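Local coordinates for protein glycoside transferase (Listeria monocytogenes, PDB 6R2M) that is a monomeric, extracellular glycoside hydrolase that probably acts on exopolysaccharide and may have transferase activity, at residues 269-272 with 273-277. Numbering follows the deposited sequence.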
ATOM      1  N   THR A 269      -5.863   3.425 -11.733  1.00  8.27           N
ATOM      2  CA  THR A 269      -5.427   2.639 -12.874  1.00  9.31           C
ATOM      3  C   THR A 269      -5.459   1.151 -12.548  1.00 10.49           C
ATOM      4  O   THR A 269      -5.995   0.350 -13.324  1.00  9.88           O
ATOM      5  CB  THR A 269      -4.038   3.111 -13.293  1.00  8.55           C
ATOM      6  OG1 THR A 269      -4.142   4.487 -13.690  1.00  8.57           O
ATOM      7  CG2 THR A 269      -3.502   2.281 -14.447  1.00 13.65           C
ATOM      8  N   GLN A 270      -4.944   0.776 -11.367  1.00  9.04           N
ATOM      9  CA  GLN A 270      -5.006  -0.614 -10.916  1.00  9.26           C
ATOM     10  C   GLN A 270      -6.446  -1.095 -10.775  1.00 10.02           C
ATOM     11  O   GLN A 270      -6.778  -2.216 -11.177  1.00 10.59           O
ATOM     12  CB  GLN A 270      -4.287  -0.774  -9.576  1.00 10.17           C
ATOM     13  CG  GLN A 270      -2.819  -0.428  -9.627  1.00 11.78           C
ATOM     14  CD  GLN A 270      -2.181  -0.408  -8.244  1.00 12.94           C
ATOM     15  OE1 GLN A 270      -2.606  -1.120  -7.338  1.00 18.97           O
ATOM     16  NE2 GLN A 270      -1.161   0.424  -8.078  1.00 14.55           N
ATOM     17  N   TYR A 271      -7.308  -0.253 -10.208  1.00  7.37           N
ATOM     18  CA  TYR A 271      -8.696  -0.628  -9.962  1.00  7.52           C
ATOM     19  C   TYR A 271      -9.456  -0.826 -11.270  1.00  7.45           C
ATOM     20  O   TYR A 271     -10.189  -1.814 -11.441  1.00  8.71           O
ATOM     21  CB  TYR A 271      -9.348   0.459  -9.105  1.00  5.83           C
ATOM     22  CG  TYR A 271     -10.865   0.422  -9.009  1.00  6.63           C
ATOM     23  CD1 TYR A 271     -11.489  -0.330  -8.021  1.00  9.29           C
ATOM     24  CD2 TYR A 271     -11.658   1.169  -9.880  1.00  8.02           C
ATOM     25  CE1 TYR A 271     -12.863  -0.338  -7.897  1.00  9.32           C
ATOM     26  CE2 TYR A 271     -13.036   1.157  -9.775  1.00  5.91           C
ATOM     27  CZ  TYR A 271     -13.629   0.400  -8.787  1.00  6.49           C
ATOM     28  OH  TYR A 271     -14.999   0.394  -8.693  1.00  8.71           O
ATOM     29  N   PHE A 272      -9.294   0.104 -12.214  1.00  7.59           N
ATOM     30  CA  PHE A 272     -10.010  -0.033 -13.474  1.00  7.64           C
ATOM     31  C   PHE A 272      -9.512  -1.240 -14.253  1.00 10.30           C
ATOM     32  O   PHE A 272     -10.306  -1.944 -14.878  1.00 10.87           O
ATOM     33  CB  PHE A 272      -9.869   1.258 -14.290  1.00  7.53           C
ATOM     34  CG  PHE A 272     -10.754   2.369 -13.811  1.00  8.70           C
ATOM     35  CD1 PHE A 272     -12.055   2.106 -13.399  1.00  6.41           C
ATOM     36  CD2 PHE A 272     -10.290   3.682 -13.769  1.00  7.65           C
ATOM     37  CE1 PHE A 272     -12.880   3.145 -12.974  1.00  8.34           C
ATOM     38  CE2 PHE A 272     -11.116   4.710 -13.348  1.00  9.20           C
ATOM     39  CZ  PHE A 272     -12.408   4.440 -12.941  1.00 10.67           C
ATOM     40  N   ASN A 273      -8.224  -1.557 -14.155  1.00 12.14           N
ATOM     41  CA  ASN A 273      -7.739  -2.732 -14.869  1.00 13.39           C
ATOM     42  C   ASN A 273      -8.184  -4.030 -14.192  1.00 17.18           C
ATOM     43  O   ASN A 273      -8.497  -5.011 -14.877  1.00 18.56           O
ATOM     44  CB  ASN A 273      -6.228  -2.627 -15.030  1.00 18.29           C
ATOM     45  CG  ASN A 273      -5.843  -1.511 -15.999  1.00 19.51           C
ATOM     46  OD1 ASN A 273      -6.594  -1.205 -16.931  1.00 25.22           O
ATOM     47  ND2 ASN A 273      -4.693  -0.893 -15.778  1.00 19.46           N
ATOM     48  N   LYS A 274      -8.279  -4.046 -12.859  1.00 12.82           N
ATOM     49  CA  LYS A 274      -8.774  -5.233 -12.166  1.00 13.21           C
ATOM     50  C   LYS A 274     -10.256  -5.478 -12.430  1.00 11.21           C
ATOM     51  O   LYS A 274     -10.705  -6.630 -12.409  1.00 13.95           O
ATOM     52  CB  LYS A 274      -8.546  -5.106 -10.655  1.00 14.37           C
ATOM     53  CG  LYS A 274      -7.078  -5.202 -10.231  1.00 24.99           C
ATOM     54  CD  LYS A 274      -6.844  -4.556  -8.874  1.00 27.00           C
ATOM     55  CE  LYS A 274      -7.476  -5.364  -7.751  1.00 24.54           C
ATOM     56  NZ  LYS A 274      -6.652  -6.565  -7.423  1.00 30.10           N
ATOM     57  N   THR A 275     -11.035  -4.418 -12.651  1.00 10.98           N
ATOM     58  CA  THR A 275     -12.485  -4.520 -12.746  1.00 13.08           C
ATOM     59  C   THR A 275     -12.990  -4.445 -14.183  1.00 15.03           C
ATOM     60  O   THR A 275     -14.178  -4.188 -14.402  1.00 12.88           O
ATOM     61  CB  THR A 275     -13.139  -3.442 -11.886  1.00  9.40           C
ATOM     62  OG1 THR A 275     -12.778  -2.136 -12.374  1.00  9.48           O
ATOM     63  CG2 THR A 275     -12.656  -3.582 -10.455  1.00 11.00           C
ATOM     64  N   ASN A 276     -12.103  -4.665 -15.155  1.00 15.98           N
ATOM     65  CA  ASN A 276     -12.483  -4.790 -16.560  1.00 16.97           C
ATOM     66  C   ASN A 276     -13.064  -3.484 -17.089  1.00 17.37           C
ATOM     67  O   ASN A 276     -14.091  -3.463 -17.770  1.00 16.35           O
ATOM     68  CB  ASN A 276     -13.456  -5.957 -16.757  1.00 20.20           C
ATOM     69  CG  ASN A 276     -13.565  -6.390 -18.205  1.00 23.70           C
ATOM     70  OD1 ASN A 276     -12.604  -6.279 -18.969  1.00 24.48           O
ATOM     71  ND2 ASN A 276     -14.737  -6.887 -18.590  1.00 28.96           N
ATOM     72  N   GLN A 277     -12.413  -2.376 -16.753  1.00  9.77           N
ATOM     73  CA  GLN A 277     -12.807  -1.058 -17.234  1.00  9.28           C
ATOM     74  C   GLN A 277     -11.643  -0.475 -18.020  1.00 10.42           C
ATOM     75  O   GLN A 277     -10.984   0.457 -17.566  1.00  9.54           O
ATOM     76  CB  GLN A 277     -13.218  -0.154 -16.063  1.00  8.27           C
ATOM     77  CG  GLN A 277     -14.314  -0.736 -15.188  1.00 12.52           C
ATOM     78  CD  GLN A 277     -14.934   0.290 -14.253  1.00 11.82           C
ATOM     79  OE1 GLN A 277     -15.448   1.332 -14.684  1.00 11.95           O
ATOM     80  NE2 GLN A 277     -14.873   0.004 -12.959  1.00  9.35           N
TER
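Gln277 folds back against Phe272, where the helix 262-274 ends. Its CB lies 3.7 Å from Phe272 CD1; CG keeps alongside the same ring atom, and CD closes to 3.5 Å from it. At the tip the amide stands steeply against the ring, the planes 74° apart. OE1 lies 3.6 Å from Phe272 CE1 and accepts hydrogen bonds from the amides of Gln235 and Asn280. NE2 lies at the edge of the Phe272 ring, in the ring plane, passes 3.9 Å from Tyr271 CE2, and donates to Thr275 OG1 at 3.1 Å and to Asp231, which Tyr271 OH also engages. That same OG1, placed between backbone N and carbonyl carbon (chi1 63°), donates to Tyr271 O at 2.8 Å. Thr275 N donates a second hydrogen bond to this oxygen from the opposite face of its plane, while Thr275 CG2 sits 4.1 Å above one face of the Tyr271 ring, toward the rim. The hydroxyl thus ties the helix end to Gln277. Gln277 N bonds to Phe272 O at 2.9 Å, across Asn276 with its positive phi of 65°: a helix C-cap resembling a Schellman motif, turning the chain into helix 278-290, for which Gln277 is the N-cap.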